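Side-chain contact in auracyanin A (Chloroflexus aurantiacus, PDB 2AAN), which binds one copper ion and probably serves as a soluble electron acceptor for the membrane-bound alternative complex III: residues N85-P88 against A89-N93. Sequence-based numbering, arbitrary orientation.
Sequences NYLP and ADKSN. With SO4 (sulfate ion), chain C.
L87 meets K91 through the ammonium end of the lysine: CB of L87 lies 3.9 Å from NZ of K91, and the two side chains run at roughly a right angle to each other. CG of L87 stands beside the backbone N, anti to the carbonyl carbon, and the buried isobutyl group packs on I61, I73 and I94, joining the loop to helix 67-80 and the neighbouring strands. P88 follows and makes the polar contact with its backbone. O of P88 accepts a hydrogen bond from NZ of K91 at 2.7 Å; the C=O...N angle of 143° and a donor tilted 33° from the carbonyl plane show an oblique approach. The lysine gets there by folding back: a bend at chi2 (-59°) followed by an extended end carries CE of K91 to 3.3 Å from the same P88 O. The CB-CG edge of the proline ring meanwhile faces the carbonyl oxygen of D90, with CG of P88 3.7 Å from D90 O. Just beyond, D90 opens an Asx turn that S92 N closes, where OD1 of D90 accepts from S92 N at 2.9 Å and from S92 OG at 2.6 Å; the hydroxyl meets OD1 on its syn lone pair, while S92 N comes from the anti side, tilted out of the carboxylate plane. A sulfate, probably from the crystallisation liquor, accepts a weak hydrogen bond from A89 N. All this belongs to the loop between helix 67-80 and strand 94-97 of the cupredoxin fold, with the L87 side chain about 11 Å from the copper ion. K91 also forms a salt bridge with E97, so its ammonium group ties a neutral carbonyl and an acidic side chain together, an environment likely to favour its protonated form.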
ATOM      1  N   ASN A  85       6.544  -9.426   4.910  1.00 17.06           N
ATOM      2  CA  ASN A  85       5.795  -8.181   4.788  1.00 18.45           C
ATOM      3  C   ASN A  85       4.306  -8.444   4.946  1.00 17.20           C
ATOM      4  O   ASN A  85       3.501  -7.760   4.347  1.00 17.76           O
ATOM      5  CB  ASN A  85       6.099  -7.505   3.426  1.00 16.36           C
ATOM      6  CG  ASN A  85       5.803  -5.960   3.403  1.00 19.07           C
ATOM      7  OD1 ASN A  85       5.456  -5.341   4.412  1.00 21.79           O
ATOM      8  ND2 ASN A  85       5.961  -5.360   2.231  1.00 16.22           N
ATOM      9  N   TYR A  86       3.932  -9.429   5.766  1.00 12.43           N
ATOM     10  CA  TYR A  86       2.522  -9.794   5.924  1.00 13.36           C
ATOM     11  C   TYR A  86       1.871  -9.904   4.559  1.00 16.89           C
ATOM     12  O   TYR A  86       0.776  -9.389   4.339  1.00 10.70           O
ATOM     13  CB  TYR A  86       1.776  -8.783   6.794  1.00 11.62           C
ATOM     14  CG  TYR A  86       2.328  -8.688   8.206  1.00 14.85           C
ATOM     15  CD1 TYR A  86       3.135  -7.638   8.578  1.00 15.92           C
ATOM     16  CD2 TYR A  86       2.047  -9.664   9.159  1.00 17.12           C
ATOM     17  CE1 TYR A  86       3.635  -7.539   9.877  1.00 12.90           C
ATOM     18  CE2 TYR A  86       2.549  -9.577  10.472  1.00 12.72           C
ATOM     19  CZ  TYR A  86       3.353  -8.498  10.806  1.00 12.12           C
ATOM     20  OH  TYR A  86       3.864  -8.398  12.084  1.00 13.46           O
ATOM     21  N   LEU A  87       2.545 -10.589   3.643  1.00 16.53           N
ATOM     22  CA  LEU A  87       2.014 -10.771   2.288  1.00 14.30           C
ATOM     23  C   LEU A  87       2.240 -12.181   1.796  1.00 15.74           C
ATOM     24  O   LEU A  87       3.161 -12.857   2.242  1.00 13.80           O
ATOM     25  CB  LEU A  87       2.723  -9.828   1.323  1.00 17.10           C
ATOM     26  CG  LEU A  87       2.265  -8.383   1.290  1.00 16.46           C
ATOM     27  CD1 LEU A  87       3.201  -7.666   0.335  1.00 19.95           C
ATOM     28  CD2 LEU A  87       0.831  -8.259   0.837  1.00 23.42           C
ATOM     29  N   PRO A  88       1.386 -12.631   0.873  1.00 14.63           N
ATOM     30  CA  PRO A  88       1.641 -13.909   0.202  1.00 16.21           C
ATOM     31  C   PRO A  88       2.795 -13.827  -0.790  1.00 16.55           C
ATOM     32  O   PRO A  88       3.035 -12.774  -1.414  1.00 15.97           O
ATOM     33  CB  PRO A  88       0.342 -14.176  -0.546  1.00 14.52           C
ATOM     34  CG  PRO A  88      -0.209 -12.856  -0.799  1.00 16.53           C
ATOM     35  CD  PRO A  88       0.172 -11.978   0.374  1.00 17.96           C
ATOM     36  N   ALA A  89       3.482 -14.957  -0.936  1.00 15.31           N
ATOM     37  CA  ALA A  89       4.584 -15.105  -1.894  1.00 13.13           C
ATOM     38  C   ALA A  89       4.055 -15.095  -3.350  1.00 15.48           C
ATOM     39  O   ALA A  89       4.773 -14.758  -4.275  1.00 13.89           O
ATOM     40  CB  ALA A  89       5.339 -16.380  -1.611  1.00 14.63           C
ATOM     41  N   ASP A  90       2.781 -15.428  -3.520  1.00 11.69           N
ATOM     42  CA  ASP A  90       2.091 -15.268  -4.795  1.00 11.43           C
ATOM     43  C   ASP A  90       1.793 -13.781  -5.029  1.00 19.05           C
ATOM     44  O   ASP A  90       1.034 -13.110  -4.274  1.00 14.83           O
ATOM     45  CB  ASP A  90       0.821 -16.111  -4.801  1.00 15.69           C
ATOM     46  CG  ASP A  90       0.048 -16.051  -6.125  1.00 19.99           C
ATOM     47  OD1 ASP A  90       0.396 -15.265  -7.037  1.00 20.14           O
ATOM     48  OD2 ASP A  90      -0.945 -16.808  -6.223  1.00 17.61           O
ATOM     49  N   LYS A  91       2.421 -13.261  -6.078  1.00 12.83           N
ATOM     50  CA  LYS A  91       2.314 -11.820  -6.435  1.00 13.67           C
ATOM     51  C   LYS A  91       1.423 -11.579  -7.655  1.00 14.73           C
ATOM     52  O   LYS A  91       1.463 -10.504  -8.263  1.00 14.38           O
ATOM     53  CB  LYS A  91       3.725 -11.214  -6.697  1.00 12.32           C
ATOM     54  CG  LYS A  91       4.757 -11.443  -5.587  1.00 13.59           C
ATOM     55  CD  LYS A  91       4.332 -10.866  -4.226  1.00 15.38           C
ATOM     56  CE  LYS A  91       5.361 -11.169  -3.146  1.00 17.19           C
ATOM     57  NZ  LYS A  91       4.939 -10.820  -1.748  1.00 16.59           N
ATOM     58  N   SER A  92       0.581 -12.550  -8.007  1.00 17.21           N
ATOM     59  CA  SER A  92      -0.284 -12.421  -9.180  1.00 19.26           C
ATOM     60  C   SER A  92      -1.176 -11.166  -9.116  1.00 15.35           C
ATOM     61  O   SER A  92      -1.399 -10.513 -10.109  1.00 15.65           O
ATOM     62  CB  SER A  92      -1.121 -13.703  -9.382  1.00 19.60           C
ATOM     63  OG  SER A  92      -0.290 -14.865  -9.497  1.00 18.40           O
ATOM     64  N   ASN A  93      -1.643 -10.810  -7.938  1.00 14.80           N
ATOM     65  CA  ASN A  93      -2.535  -9.667  -7.787  1.00 14.83           C
ATOM     66  C   ASN A  93      -1.927  -8.516  -6.974  1.00 17.08           C
ATOM     67  O   ASN A  93      -2.644  -7.699  -6.414  1.00 19.46           O
ATOM     68  CB  ASN A  93      -3.840 -10.147  -7.135  1.00 20.98           C
ATOM     69  CG  ASN A  93      -4.660 -11.007  -8.060  1.00 22.56           C
ATOM     70  OD1 ASN A  93      -5.014 -10.579  -9.137  1.00 25.20           O
ATOM     71  ND2 ASN A  93      -4.962 -12.216  -7.642  1.00 25.06           N
TER
HETATM   72  S   SO4 C 143       3.330 -18.545   0.881  0.50 24.93           S
HETATM   73  O1  SO4 C 143       3.167 -19.374   2.062  0.50 31.01           O
HETATM   74  O2  SO4 C 143       4.339 -17.525   1.134  0.50 36.43           O
HETATM   75  O3  SO4 C 143       3.795 -19.407  -0.188  0.50 10.58           O
HETATM   76  O4  SO4 C 143       2.119 -17.797   0.606  0.50 20.36           O